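Local coordinates for protein Rv1364c/MT1410 (Mycobacterium tuberculosis, PDB 3KE6) that probably acts in sigma-factor control, joining an RsbU-like PP2C phosphatase domain that carries manganese to an RsbW-like kinase domain of the anti-sigma factor type, at residues L127-G132 and A253-R257; E204-L208 and E237-R241; T260-I265 and Q280-W284. All coordinates share one frame; numbering follows the deposited sequence. Where two conformers were deposited one is given.

Interaction 1: L127-G132 and A253-R257; sequences LDFTSG and AMQRR
R256 reaches from the end of strand 249-256 to the turn that follows strand 121-128, and its guanidinium meets the backbone of F129 and G132. The polar part is one hydrogen bond: NH1 of R256 donates to O of F129 at 2.9 Å, with an N-H...O angle of 156°. The oxygen lies almost in the guanidinium plane, at its edge, whereas on the acceptor side the nitrogen stands above the carbonyl plane. R256 can span the gap because its CG is anti to the backbone N (chi1 -160°) and the chain runs extended to NE. R256 NH2 has a weak bond of its own to O of L177.

Backbone packing over the guanidinium is the second element. CA of G132 sits over the centre of one guanidinium face, 3.5 Å from CZ of R256, where the glycine offers only its backbone.

Apolar packing completes the contact beside the arginine. L127 and M254 point at each other, the CD2 methyl of L127 lying 3.9 Å from SD of M254, and L177 touches both residues.

The turn is also held from within. OD2 of D128 accepts from N of S131 at 2.7 Å, an Asx motif, and from OG of S131 at 2.8 Å, while N of G132 is bonded to O of D128 at 3.0 Å.

The two strands belong to different sheets of the PP2C-like domain, and the 129-132 turn leads into strand 133-139. The arginine bonds to a main-chain carbonyl and packs its flat face over a glycine CA, while the D128 carboxylate bonds within the turn; the polar part of the junction thus probably depends more on the turn's backbone shape than on its side chains.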
ATOM      1  N   LEU A 127      -8.247   5.689   6.217  1.00 54.24           N
ATOM      2  CA  LEU A 127      -9.438   5.196   5.556  1.00 53.81           C
ATOM      3  C   LEU A 127     -10.101   4.144   6.415  1.00 53.64           C
ATOM      4  O   LEU A 127      -9.456   3.174   6.781  1.00 53.72           O
ATOM      5  CB  LEU A 127      -9.047   4.557   4.224  1.00 54.27           C
ATOM      6  CG  LEU A 127     -10.165   3.915   3.383  1.00 54.92           C
ATOM      7  CD1 LEU A 127     -11.273   4.946   2.970  1.00 50.13           C
ATOM      8  CD2 LEU A 127      -9.563   3.233   2.171  1.00 52.95           C
ATOM      9  N   ASP A 128     -11.382   4.325   6.725  1.00 53.58           N
ATOM     10  CA  ASP A 128     -12.189   3.255   7.318  1.00 53.41           C
ATOM     11  C   ASP A 128     -12.765   2.368   6.199  1.00 53.05           C
ATOM     12  O   ASP A 128     -13.575   2.827   5.392  1.00 52.60           O
ATOM     13  CB  ASP A 128     -13.327   3.830   8.169  1.00 53.21           C
ATOM     14  CG  ASP A 128     -14.190   2.744   8.804  1.00 54.04           C
ATOM     15  OD1 ASP A 128     -13.826   2.245   9.887  1.00 57.25           O
ATOM     16  OD2 ASP A 128     -15.241   2.387   8.227  1.00 59.23           O
ATOM     17  N   PHE A 129     -12.354   1.101   6.169  1.00 52.96           N
ATOM     18  CA  PHE A 129     -12.798   0.171   5.125  1.00 53.30           C
ATOM     19  C   PHE A 129     -14.310  -0.032   5.080  1.00 53.32           C
ATOM     20  O   PHE A 129     -14.861  -0.175   4.001  1.00 53.17           O
ATOM     21  CB  PHE A 129     -12.120  -1.210   5.247  1.00 52.79           C
ATOM     22  CG  PHE A 129     -10.632  -1.183   5.089  1.00 51.89           C
ATOM     23  CD1 PHE A 129      -9.821  -1.901   5.950  1.00 53.73           C
ATOM     24  CD2 PHE A 129     -10.028  -0.436   4.082  1.00 52.11           C
ATOM     25  CE1 PHE A 129      -8.432  -1.879   5.799  1.00 51.39           C
ATOM     26  CE2 PHE A 129      -8.647  -0.404   3.948  1.00 49.76           C
ATOM     27  CZ  PHE A 129      -7.859  -1.133   4.799  1.00 47.66           C
ATOM     28  N   THR A 130     -14.977  -0.056   6.233  1.00 54.01           N
ATOM     29  CA  THR A 130     -16.446  -0.179   6.256  1.00 54.07           C
ATOM     30  C   THR A 130     -17.195   1.024   5.671  1.00 54.10           C
ATOM     31  O   THR A 130     -18.078   0.844   4.838  1.00 54.60           O
ATOM     32  CB  THR A 130     -17.008  -0.430   7.663  1.00 54.16           C
ATOM     33  OG1 THR A 130     -16.294  -1.502   8.292  1.00 55.01           O
ATOM     34  CG2 THR A 130     -18.490  -0.806   7.571  1.00 54.38           C
ATOM     35  N   SER A 131     -16.855   2.237   6.095  1.00 54.16           N
ATOM     36  CA  SER A 131     -17.709   3.405   5.806  1.00 54.46           C
ATOM     37  C   SER A 131     -17.240   4.325   4.678  1.00 54.71           C
ATOM     38  O   SER A 131     -18.004   5.175   4.227  1.00 54.26           O
ATOM     39  CB  SER A 131     -17.903   4.235   7.076  1.00 54.37           C
ATOM     40  OG  SER A 131     -16.665   4.676   7.588  1.00 52.78           O
ATOM     41  N   GLY A 132     -15.997   4.162   4.222  1.00 55.41           N
ATOM     42  CA  GLY A 132     -15.415   5.078   3.235  1.00 55.76           C
ATOM     43  C   GLY A 132     -14.939   6.376   3.878  1.00 56.40           C
ATOM     44  O   GLY A 132     -14.381   7.257   3.209  1.00 56.50           O
ATOM     45  N   ALA A 253      -1.021   7.360  -4.198  1.00 47.80           N
ATOM     46  CA  ALA A 253      -2.412   7.366  -4.637  1.00 47.71           C
ATOM     47  C   ALA A 253      -3.085   6.118  -4.142  1.00 48.37           C
ATOM     48  O   ALA A 253      -2.471   5.048  -4.090  1.00 48.11           O
ATOM     49  CB  ALA A 253      -2.486   7.424  -6.132  1.00 47.87           C
ATOM     50  N   MET A 254      -4.346   6.264  -3.759  1.00 49.18           N
ATOM     51  CA  MET A 254      -5.162   5.128  -3.419  1.00 49.97           C
ATOM     52  C   MET A 254      -6.586   5.293  -3.902  1.00 49.58           C
ATOM     53  O   MET A 254      -7.159   6.361  -3.782  1.00 49.36           O
ATOM     54  CB  MET A 254      -5.085   4.858  -1.919  1.00 50.77           C
ATOM     55  CG  MET A 254      -6.082   5.547  -1.073  1.00 56.61           C
ATOM     56  SD  MET A 254      -7.582   4.558  -0.921  1.00 69.81           S
ATOM     57  CE  MET A 254      -8.328   5.507   0.408  1.00 55.75           C
ATOM     58  N   GLN A 255      -7.142   4.234  -4.480  1.00 49.59           N
ATOM     59  CA  GLN A 255      -8.528   4.238  -4.901  1.00 49.46           C
ATOM     60  C   GLN A 255      -9.251   3.228  -4.053  1.00 49.93           C
ATOM     61  O   GLN A 255      -8.759   2.123  -3.829  1.00 49.05           O
ATOM     62  CB  GLN A 255      -8.657   3.868  -6.371  1.00 49.24           C
ATOM     63  CG  GLN A 255     -10.080   3.573  -6.798  1.00 49.20           C
ATOM     64  CD  GLN A 255     -10.219   3.263  -8.280  1.00 49.53           C
ATOM     65  OE1 GLN A 255     -10.947   3.942  -8.996  1.00 47.71           O
ATOM     66  NE2 GLN A 255      -9.542   2.220  -8.739  1.00 46.78           N
ATOM     67  N   ARG A 256     -10.431   3.606  -3.589  1.00 50.50           N
ATOM     68  CA  ARG A 256     -11.279   2.677  -2.870  1.00 51.18           C
ATOM     69  C   ARG A 256     -11.890   1.710  -3.876  1.00 51.21           C
ATOM     70  O   ARG A 256     -12.258   2.112  -4.984  1.00 51.46           O
ATOM     71  CB  ARG A 256     -12.366   3.428  -2.098  1.00 50.97           C
ATOM     72  CG  ARG A 256     -12.976   2.617  -0.978  1.00 50.47           C
ATOM     73  CD  ARG A 256     -14.014   3.383  -0.176  1.00 51.89           C
ATOM     74  NE  ARG A 256     -14.608   2.513   0.840  1.00 55.62           N
ATOM     75  CZ  ARG A 256     -15.910   2.364   1.103  1.00 56.62           C
ATOM     76  NH1 ARG A 256     -16.269   1.521   2.067  1.00 53.57           N
ATOM     77  NH2 ARG A 256     -16.855   3.058   0.456  1.00 57.86           N
ATOM     78  N   ARG A 257     -11.992   0.444  -3.483  1.00 51.53           N
ATOM     79  CA  ARG A 257     -12.600  -0.604  -4.313  1.00 52.20           C
ATOM     80  C   ARG A 257     -13.491  -1.498  -3.479  1.00 51.90           C
ATOM     81  O   ARG A 257     -13.333  -1.579  -2.252  1.00 51.57           O
ATOM     82  CB  ARG A 257     -11.511  -1.477  -4.920  1.00 51.78           C
ATOM     83  CG  ARG A 257     -10.535  -1.980  -3.857  1.00 55.13           C
ATOM     84  CD  ARG A 257      -9.546  -2.924  -4.418  1.00 55.10           C
ATOM     85  NE  ARG A 257     -10.174  -4.140  -4.914  1.00 58.91           N
ATOM     86  CZ  ARG A 257      -9.625  -4.950  -5.813  1.00 59.26           C
ATOM     87  NH1 ARG A 257      -8.426  -4.683  -6.324  1.00 59.29           N
ATOM     88  NH2 ARG A 257     -10.283  -6.029  -6.204  1.00 58.86           N
TER

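Interaction 2: E204-L208 and E237-R241; sequences EFADL and ELLLR
OE1 of E204 is gripped in salt bridges by two arginines, R193 and R196, from the chain just before helix 198-212, while the other carboxylate oxygen, OE2, comes 4.0 Å from the CD2 methyl of L239. This is the edge of an otherwise apolar helix-helix packing within the PP2C-like phosphatase domain, between helices 198-212 and 227-241: their segments 204-208 and 237-241 cross with their directions 136° apart, the segment axes 10.7 Å from each other.

L239 is the central side chain. Its CB points neither at the partner helix nor away from it, but with CG anti to the carbonyl carbon (chi1 -80°) the end of the chain turns in, and the two methyls fork between E204, F205 and L208. The CD1 branch lies 3.9 Å from CB of F205 and extends beside the start of the phenyl ring. F205 carries its ring on past the leucine to Y155 and to Y186, with which it makes a T-shaped, edge-to-face stack. L190 touches both F205 and L239, closing the same apolar cluster from a loop. The F205 side chain lies about 14 Å from a bound manganese, so it is not a ligand of it.

On the other flank L208 and L238 cross at about a right angle. The CD2 methyl of L208 is shared: it reaches CB of L238 at 3.7 Å and also touches CD2 of L239.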
ATOM      1  N   GLU A 204      -3.440  22.231 -13.256  1.00 56.48           N
ATOM      2  CA  GLU A 204      -3.052  21.325 -14.336  1.00 56.12           C
ATOM      3  C   GLU A 204      -3.012  19.891 -13.830  1.00 55.64           C
ATOM      4  O   GLU A 204      -3.428  18.954 -14.518  1.00 55.97           O
ATOM      5  CB  GLU A 204      -1.686  21.717 -14.902  1.00 56.13           C
ATOM      6  CG  GLU A 204      -1.367  21.033 -16.232  1.00 56.96           C
ATOM      7  CD  GLU A 204       0.042  21.313 -16.735  1.00 57.93           C
ATOM      8  OE1 GLU A 204       0.544  22.457 -16.530  1.00 60.14           O
ATOM      9  OE2 GLU A 204       0.633  20.381 -17.346  1.00 60.63           O
ATOM     10  N   PHE A 205      -2.479  19.731 -12.627  1.00 54.63           N
ATOM     11  CA  PHE A 205      -2.477  18.463 -11.932  1.00 54.11           C
ATOM     12  C   PHE A 205      -3.920  17.956 -11.809  1.00 53.53           C
ATOM     13  O   PHE A 205      -4.213  16.835 -12.211  1.00 53.38           O
ATOM     14  CB  PHE A 205      -1.775  18.659 -10.572  1.00 53.81           C
ATOM     15  CG  PHE A 205      -1.804  17.462  -9.652  1.00 53.84           C
ATOM     16  CD1 PHE A 205      -1.896  16.159 -10.138  1.00 53.75           C
ATOM     17  CD2 PHE A 205      -1.706  17.655  -8.281  1.00 50.77           C
ATOM     18  CE1 PHE A 205      -1.924  15.072  -9.262  1.00 53.52           C
ATOM     19  CE2 PHE A 205      -1.722  16.581  -7.397  1.00 52.00           C
ATOM     20  CZ  PHE A 205      -1.827  15.289  -7.886  1.00 53.50           C
ATOM     21  N   ALA A 206      -4.822  18.787 -11.296  1.00 53.24           N
ATOM     22  CA  ALA A 206      -6.241  18.410 -11.162  1.00 53.30           C
ATOM     23  C   ALA A 206      -6.878  17.985 -12.492  1.00 53.12           C
ATOM     24  O   ALA A 206      -7.448  16.906 -12.579  1.00 53.12           O
ATOM     25  CB  ALA A 206      -7.044  19.553 -10.539  1.00 53.22           C
ATOM     26  N   ASP A 207      -6.771  18.833 -13.515  1.00 52.93           N
ATOM     27  CA  ASP A 207      -7.383  18.561 -14.829  1.00 52.88           C
ATOM     28  C   ASP A 207      -6.855  17.284 -15.463  1.00 52.37           C
ATOM     29  O   ASP A 207      -7.608  16.548 -16.087  1.00 52.41           O
ATOM     30  CB  ASP A 207      -7.159  19.733 -15.816  1.00 52.62           C
ATOM     31  CG  ASP A 207      -7.914  20.999 -15.422  1.00 53.41           C
ATOM     32  OD1 ASP A 207      -8.323  21.109 -14.245  1.00 53.54           O
ATOM     33  OD2 ASP A 207      -8.085  21.897 -16.288  1.00 56.07           O
ATOM     34  N   LEU A 208      -5.556  17.051 -15.320  1.00 52.22           N
ATOM     35  CA  LEU A 208      -4.891  15.896 -15.920  1.00 52.30           C
ATOM     36  C   LEU A 208      -5.324  14.605 -15.233  1.00 51.99           C
ATOM     37  O   LEU A 208      -5.622  13.610 -15.887  1.00 51.92           O
ATOM     38  CB  LEU A 208      -3.373  16.064 -15.820  1.00 52.34           C
ATOM     39  CG  LEU A 208      -2.449  15.127 -16.600  1.00 52.46           C
ATOM     40  CD1 LEU A 208      -2.895  14.952 -18.055  1.00 52.42           C
ATOM     41  CD2 LEU A 208      -1.017  15.682 -16.529  1.00 52.90           C
ATOM     42  N   GLU A 237       4.178  11.530 -14.991  1.00 57.36           N
ATOM     43  CA  GLU A 237       5.088  11.539 -16.145  1.00 57.62           C
ATOM     44  C   GLU A 237       4.701  12.552 -17.235  1.00 57.35           C
ATOM     45  O   GLU A 237       5.571  13.042 -17.952  1.00 57.04           O
ATOM     46  CB  GLU A 237       5.234  10.119 -16.715  1.00 57.57           C
ATOM     47  CG  GLU A 237       5.929   9.162 -15.715  1.00 58.75           C
ATOM     48  CD  GLU A 237       5.637   7.685 -15.978  1.00 59.53           C
ATOM     49  OE1 GLU A 237       5.879   7.225 -17.128  1.00 63.49           O
ATOM     50  OE2 GLU A 237       5.176   6.992 -15.029  1.00 61.04           O
ATOM     51  N   LEU A 238       3.415  12.870 -17.355  1.00 57.11           N
ATOM     52  CA  LEU A 238       2.992  13.983 -18.204  1.00 56.95           C
ATOM     53  C   LEU A 238       3.284  15.325 -17.516  1.00 56.93           C
ATOM     54  O   LEU A 238       3.783  16.253 -18.153  1.00 56.78           O
ATOM     55  CB  LEU A 238       1.513  13.875 -18.583  1.00 56.58           C
ATOM     56  CG  LEU A 238       1.206  12.791 -19.618  1.00 56.47           C
ATOM     57  CD1 LEU A 238      -0.279  12.449 -19.667  1.00 55.98           C
ATOM     58  CD2 LEU A 238       1.697  13.217 -20.982  1.00 56.79           C
ATOM     59  N   LEU A 239       2.994  15.430 -16.220  1.00 56.99           N
ATOM     60  CA  LEU A 239       3.306  16.660 -15.483  1.00 57.15           C
ATOM     61  C   LEU A 239       4.788  17.044 -15.576  1.00 57.34           C
ATOM     62  O   LEU A 239       5.115  18.231 -15.613  1.00 57.71           O
ATOM     63  CB  LEU A 239       2.918  16.563 -14.003  1.00 57.04           C
ATOM     64  CG  LEU A 239       1.469  16.763 -13.545  1.00 56.62           C
ATOM     65  CD1 LEU A 239       1.479  17.225 -12.090  1.00 56.14           C
ATOM     66  CD2 LEU A 239       0.692  17.745 -14.400  1.00 54.37           C
ATOM     67  N   LEU A 240       5.672  16.051 -15.625  1.00 57.41           N
ATOM     68  CA  LEU A 240       7.113  16.301 -15.655  1.00 57.59           C
ATOM     69  C   LEU A 240       7.759  16.046 -17.020  1.00 57.79           C
ATOM     70  O   LEU A 240       8.943  16.336 -17.196  1.00 57.74           O
ATOM     71  CB  LEU A 240       7.798  15.437 -14.600  1.00 57.62           C
ATOM     72  CG  LEU A 240       7.255  15.572 -13.174  1.00 57.53           C
ATOM     73  CD1 LEU A 240       7.873  14.509 -12.276  1.00 55.49           C
ATOM     74  CD2 LEU A 240       7.501  16.970 -12.621  1.00 56.01           C
ATOM     75  N   ARG A 241       6.985  15.507 -17.965  1.00 58.03           N
ATOM     76  CA  ARG A 241       7.469  15.149 -19.308  1.00 58.20           C
ATOM     77  C   ARG A 241       8.436  16.173 -19.879  1.00 57.97           C
ATOM     78  O   ARG A 241       9.587  15.849 -20.181  1.00 57.82           O
ATOM     79  CB  ARG A 241       6.281  14.979 -20.274  1.00 58.20           C
ATOM     80  CG  ARG A 241       6.643  14.911 -21.762  1.00 58.80           C
ATOM     81  CD  ARG A 241       5.420  15.128 -22.663  1.00 59.79           C
ATOM     82  NE  ARG A 241       4.627  13.907 -22.864  1.00 63.87           N
ATOM     83  CZ  ARG A 241       3.629  13.779 -23.745  1.00 62.79           C
ATOM     84  NH1 ARG A 241       3.272  14.793 -24.531  1.00 66.15           N
ATOM     85  NH2 ARG A 241       2.985  12.629 -23.849  1.00 60.85           N
TER

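Interaction 3: T260-I265 and Q280-W284; sequences TPPLHI and QLREW. With SO4 (sulfate ion), chain C.
W284 and P261 share the contact's polar bond. The indole NE1 donates to O of P261 at 3.0 Å, with an N-H...O angle of 165°; the nitrogen lies in the carbonyl plane, and the oxygen in turn sits in the plane of the indole, at its edge. A straight bond of this kind helps to fix the rotation of the ring and satisfies the NH of a buried tryptophan.

With its edge so occupied, the indole offers a face to L263. CB of L263 stands 3.8 Å from the centroid of the five-membered ring, almost exactly on the ring normal, a CH-pi contact. The CG2 methyl of T260 comes to the same pyrrole part, 3.6 Å from NE1 of W284.

Aliphatic packing continues along the strand. L263, its CG anti to the backbone N (chi1 -180°), sends CD2 across L281 at about a right angle, 3.5 Å from the CD1 methyl of that residue. Further on, I265 lies against the amide of Q280, with CG1 at 3.6 Å from OE1 of Q280.

Away from this contact, a sulfate, probably from the crystallisation liquor, is held by R282 through NE to O1 at 2.6 Å and NH1 to O4 at 3.2 Å; R278 NE donates a further hydrogen bond to it.

The short segments 263-265 and 280-284 run nearly antiparallel (165°) and come from successive elements of the histidine-kinase-like domain: strand 263-267 pairs with strand 322-328, whose A326 also touches W284, and helix 273-288 packs on this sheet, with L281 also touching I302 of helix 292-312.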
ATOM      1  N   THR A 260     -12.640  -8.131  -3.279  1.00 52.74           N
ATOM      2  CA  THR A 260     -12.762  -9.441  -3.868  1.00 53.06           C
ATOM      3  C   THR A 260     -13.211 -10.440  -2.780  1.00 53.44           C
ATOM      4  O   THR A 260     -12.599 -10.537  -1.705  1.00 54.00           O
ATOM      5  CB  THR A 260     -11.388  -9.873  -4.450  1.00 53.11           C
ATOM      6  OG1 THR A 260     -11.007  -8.961  -5.486  1.00 53.64           O
ATOM      7  CG2 THR A 260     -11.410 -11.286  -4.996  1.00 51.92           C
ATOM      8  N   PRO A 261     -14.268 -11.204  -3.055  1.00 53.21           N
ATOM      9  CA  PRO A 261     -14.627 -12.212  -2.069  1.00 52.92           C
ATOM     10  C   PRO A 261     -13.495 -13.230  -1.822  1.00 52.57           C
ATOM     11  O   PRO A 261     -12.593 -13.364  -2.649  1.00 52.54           O
ATOM     12  CB  PRO A 261     -15.833 -12.896  -2.714  1.00 52.50           C
ATOM     13  CG  PRO A 261     -15.703 -12.613  -4.127  1.00 52.79           C
ATOM     14  CD  PRO A 261     -15.151 -11.262  -4.226  1.00 52.92           C
ATOM     15  N   PRO A 262     -13.531 -13.930  -0.684  1.00 51.69           N
ATOM     16  CA  PRO A 262     -12.527 -14.985  -0.414  1.00 51.44           C
ATOM     17  C   PRO A 262     -12.599 -16.182  -1.376  1.00 50.57           C
ATOM     18  O   PRO A 262     -13.595 -16.409  -1.982  1.00 51.01           O
ATOM     19  CB  PRO A 262     -12.849 -15.440   1.007  1.00 50.46           C
ATOM     20  CG  PRO A 262     -13.736 -14.415   1.568  1.00 52.24           C
ATOM     21  CD  PRO A 262     -14.463 -13.749   0.430  1.00 51.10           C
ATOM     22  N   LEU A 263     -11.528 -16.931  -1.488  1.00 50.74           N
ATOM     23  CA  LEU A 263     -11.485 -18.094  -2.315  1.00 51.49           C
ATOM     24  C   LEU A 263     -11.757 -19.352  -1.480  1.00 51.67           C
ATOM     25  O   LEU A 263     -11.187 -19.529  -0.367  1.00 50.12           O
ATOM     26  CB  LEU A 263     -10.110 -18.211  -2.969  1.00 51.34           C
ATOM     27  CG  LEU A 263      -9.926 -19.413  -3.896  1.00 51.24           C
ATOM     28  CD1 LEU A 263     -10.882 -19.303  -5.103  1.00 57.91           C
ATOM     29  CD2 LEU A 263      -8.528 -19.495  -4.362  1.00 51.16           C
ATOM     30  N   HIS A 264     -12.621 -20.206  -2.031  1.00 51.88           N
ATOM     31  CA  HIS A 264     -12.909 -21.509  -1.441  0.50 52.93           C
ATOM     32  C   HIS A 264     -13.169 -22.540  -2.506  1.00 53.87           C
ATOM     33  O   HIS A 264     -14.025 -22.338  -3.351  1.00 56.30           O
ATOM     34  CB  HIS A 264     -14.156 -21.505  -0.583  0.50 52.85           C
ATOM     35  CG  HIS A 264     -14.798 -22.859  -0.500  0.50 53.33           C
ATOM     36  ND1 HIS A 264     -14.517 -23.756   0.510  0.50 53.38           N
ATOM     37  CD2 HIS A 264     -15.667 -23.487  -1.329  0.50 49.56           C
ATOM     38  CE1 HIS A 264     -15.202 -24.866   0.313  0.50 51.02           C
ATOM     39  NE2 HIS A 264     -15.912 -24.727  -0.794  0.50 49.72           N
ATOM     40  N   ILE A 265     -12.459 -23.659  -2.459  1.00 54.05           N
ATOM     41  CA  ILE A 265     -12.628 -24.723  -3.445  1.00 53.60           C
ATOM     42  C   ILE A 265     -12.640 -26.024  -2.699  1.00 53.12           C
ATOM     43  O   ILE A 265     -11.827 -26.207  -1.789  1.00 53.68           O
ATOM     44  CB  ILE A 265     -11.427 -24.829  -4.405  1.00 54.22           C
ATOM     45  CG1 ILE A 265     -10.974 -23.471  -4.908  1.00 56.00           C
ATOM     46  CG2 ILE A 265     -11.761 -25.734  -5.574  1.00 54.37           C
ATOM     47  CD1 ILE A 265      -9.606 -23.530  -5.593  1.00 54.11           C
ATOM     48  N   GLN A 280      -7.447 -21.365 -10.522  1.00 53.73           N
ATOM     49  CA  GLN A 280      -8.333 -20.510  -9.752  1.00 53.93           C
ATOM     50  C   GLN A 280      -7.604 -19.580  -8.832  1.00 54.25           C
ATOM     51  O   GLN A 280      -7.976 -18.433  -8.691  1.00 54.71           O
ATOM     52  CB  GLN A 280      -9.278 -21.356  -8.954  1.00 53.22           C
ATOM     53  CG  GLN A 280     -10.339 -21.978  -9.785  1.00 53.39           C
ATOM     54  CD  GLN A 280     -11.415 -22.586  -8.927  1.00 56.44           C
ATOM     55  OE1 GLN A 280     -11.973 -21.908  -8.048  1.00 64.83           O
ATOM     56  NE2 GLN A 280     -11.723 -23.864  -9.163  1.00 60.87           N
ATOM     57  N   LEU A 281      -6.561 -20.069  -8.194  1.00 55.29           N
ATOM     58  CA  LEU A 281      -5.722 -19.205  -7.369  1.00 55.88           C
ATOM     59  C   LEU A 281      -5.094 -18.029  -8.145  1.00 56.29           C
ATOM     60  O   LEU A 281      -5.000 -16.899  -7.630  1.00 56.85           O
ATOM     61  CB  LEU A 281      -4.639 -20.039  -6.711  1.00 56.70           C
ATOM     62  CG  LEU A 281      -4.022 -19.573  -5.395  1.00 57.60           C
ATOM     63  CD1 LEU A 281      -5.073 -19.017  -4.437  1.00 60.07           C
ATOM     64  CD2 LEU A 281      -3.302 -20.811  -4.800  1.00 56.87           C
ATOM     65  N   ARG A 282      -4.674 -18.286  -9.379  1.00 56.14           N
ATOM     66  CA  ARG A 282      -4.218 -17.228 -10.253  1.00 56.14           C
ATOM     67  C   ARG A 282      -5.327 -16.227 -10.583  1.00 56.45           C
ATOM     68  O   ARG A 282      -5.108 -15.024 -10.454  1.00 56.89           O
ATOM     69  CB  ARG A 282      -3.608 -17.787 -11.547  1.00 56.36           C
ATOM     70  CG  ARG A 282      -2.136 -17.970 -11.444  1.00 57.93           C
ATOM     71  CD  ARG A 282      -1.405 -18.182 -12.749  1.00 56.22           C
ATOM     72  NE  ARG A 282      -0.221 -18.923 -12.359  1.00 58.42           N
ATOM     73  CZ  ARG A 282       0.925 -18.398 -11.929  1.00 58.64           C
ATOM     74  NH1 ARG A 282       1.915 -19.198 -11.568  1.00 63.73           N
ATOM     75  NH2 ARG A 282       1.118 -17.107 -11.868  1.00 55.66           N
ATOM     76  N   GLU A 283      -6.504 -16.688 -11.005  1.00 55.92           N
ATOM     77  CA  GLU A 283      -7.583 -15.744 -11.243  1.00 56.44           C
ATOM     78  C   GLU A 283      -7.718 -14.847 -10.026  1.00 55.06           C
ATOM     79  O   GLU A 283      -7.638 -13.629 -10.113  1.00 54.95           O
ATOM     80  CB  GLU A 283      -8.932 -16.436 -11.432  1.00 56.16           C
ATOM     81  CG  GLU A 283      -9.110 -17.181 -12.708  1.00 60.51           C
ATOM     82  CD  GLU A 283     -10.585 -17.531 -12.994  1.00 61.75           C
ATOM     83  OE1 GLU A 283     -11.489 -16.895 -12.386  1.00 74.39           O
ATOM     84  OE2 GLU A 283     -10.837 -18.414 -13.858  1.00 73.76           O
ATOM     85  N   TRP A 284      -7.930 -15.497  -8.892  1.00 54.30           N
ATOM     86  CA  TRP A 284      -8.223 -14.835  -7.639  1.00 54.44           C
ATOM     87  C   TRP A 284      -7.197 -13.775  -7.289  1.00 54.43           C
ATOM     88  O   TRP A 284      -7.573 -12.659  -6.935  1.00 53.82           O
ATOM     89  CB  TRP A 284      -8.293 -15.874  -6.510  1.00 53.79           C
ATOM     90  CG  TRP A 284      -8.736 -15.291  -5.228  1.00 51.32           C
ATOM     91  CD1 TRP A 284      -9.982 -14.816  -4.923  1.00 50.72           C
ATOM     92  CD2 TRP A 284      -7.933 -15.107  -4.063  1.00 44.58           C
ATOM     93  NE1 TRP A 284      -9.989 -14.349  -3.637  1.00 50.09           N
ATOM     94  CE2 TRP A 284      -8.737 -14.525  -3.093  1.00 44.01           C
ATOM     95  CE3 TRP A 284      -6.584 -15.376  -3.757  1.00 54.24           C
ATOM     96  CZ2 TRP A 284      -8.248 -14.177  -1.842  1.00 53.71           C
ATOM     97  CZ3 TRP A 284      -6.095 -15.040  -2.515  1.00 50.76           C
ATOM     98  CH2 TRP A 284      -6.922 -14.454  -1.569  1.00 52.85           C
TER
HETATM   99  S   SO4 C   1       0.936 -22.381 -13.553  1.00 42.67           S
HETATM  100  O1  SO4 C   1       0.024 -21.283 -13.529  1.00 45.21           O
HETATM  101  O2  SO4 C   1       0.201 -23.612 -13.386  1.00 47.76           O
HETATM  102  O3  SO4 C   1       1.602 -22.383 -14.829  1.00 46.71           O
HETATM  103  O4  SO4 C   1       1.902 -22.299 -12.492  1.00 43.84           O

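In the fold
Interactions 1 and 2 lie in the SpoIIE-type phosphatase domain, with centres 24 Å apart. Along the chain interaction 2 is nested within the loop that interaction 1 closes, and helix 227-241 and strand 249-256 are consecutive, joined by a short loop. Interaction 3 follows in series, in the histidine-kinase-like part; its centre is 21 Å from that of interaction 1 and 37 Å from that of interaction 2. Strands 249-256 and 263-267 are consecutive and are grouped in one mixed, branched sheet with members from both parts, whereas strand 121-128 of interaction 1 lies in the other, five-stranded sheet. The phosphatase and kinase-like parts are therefore probably in close association.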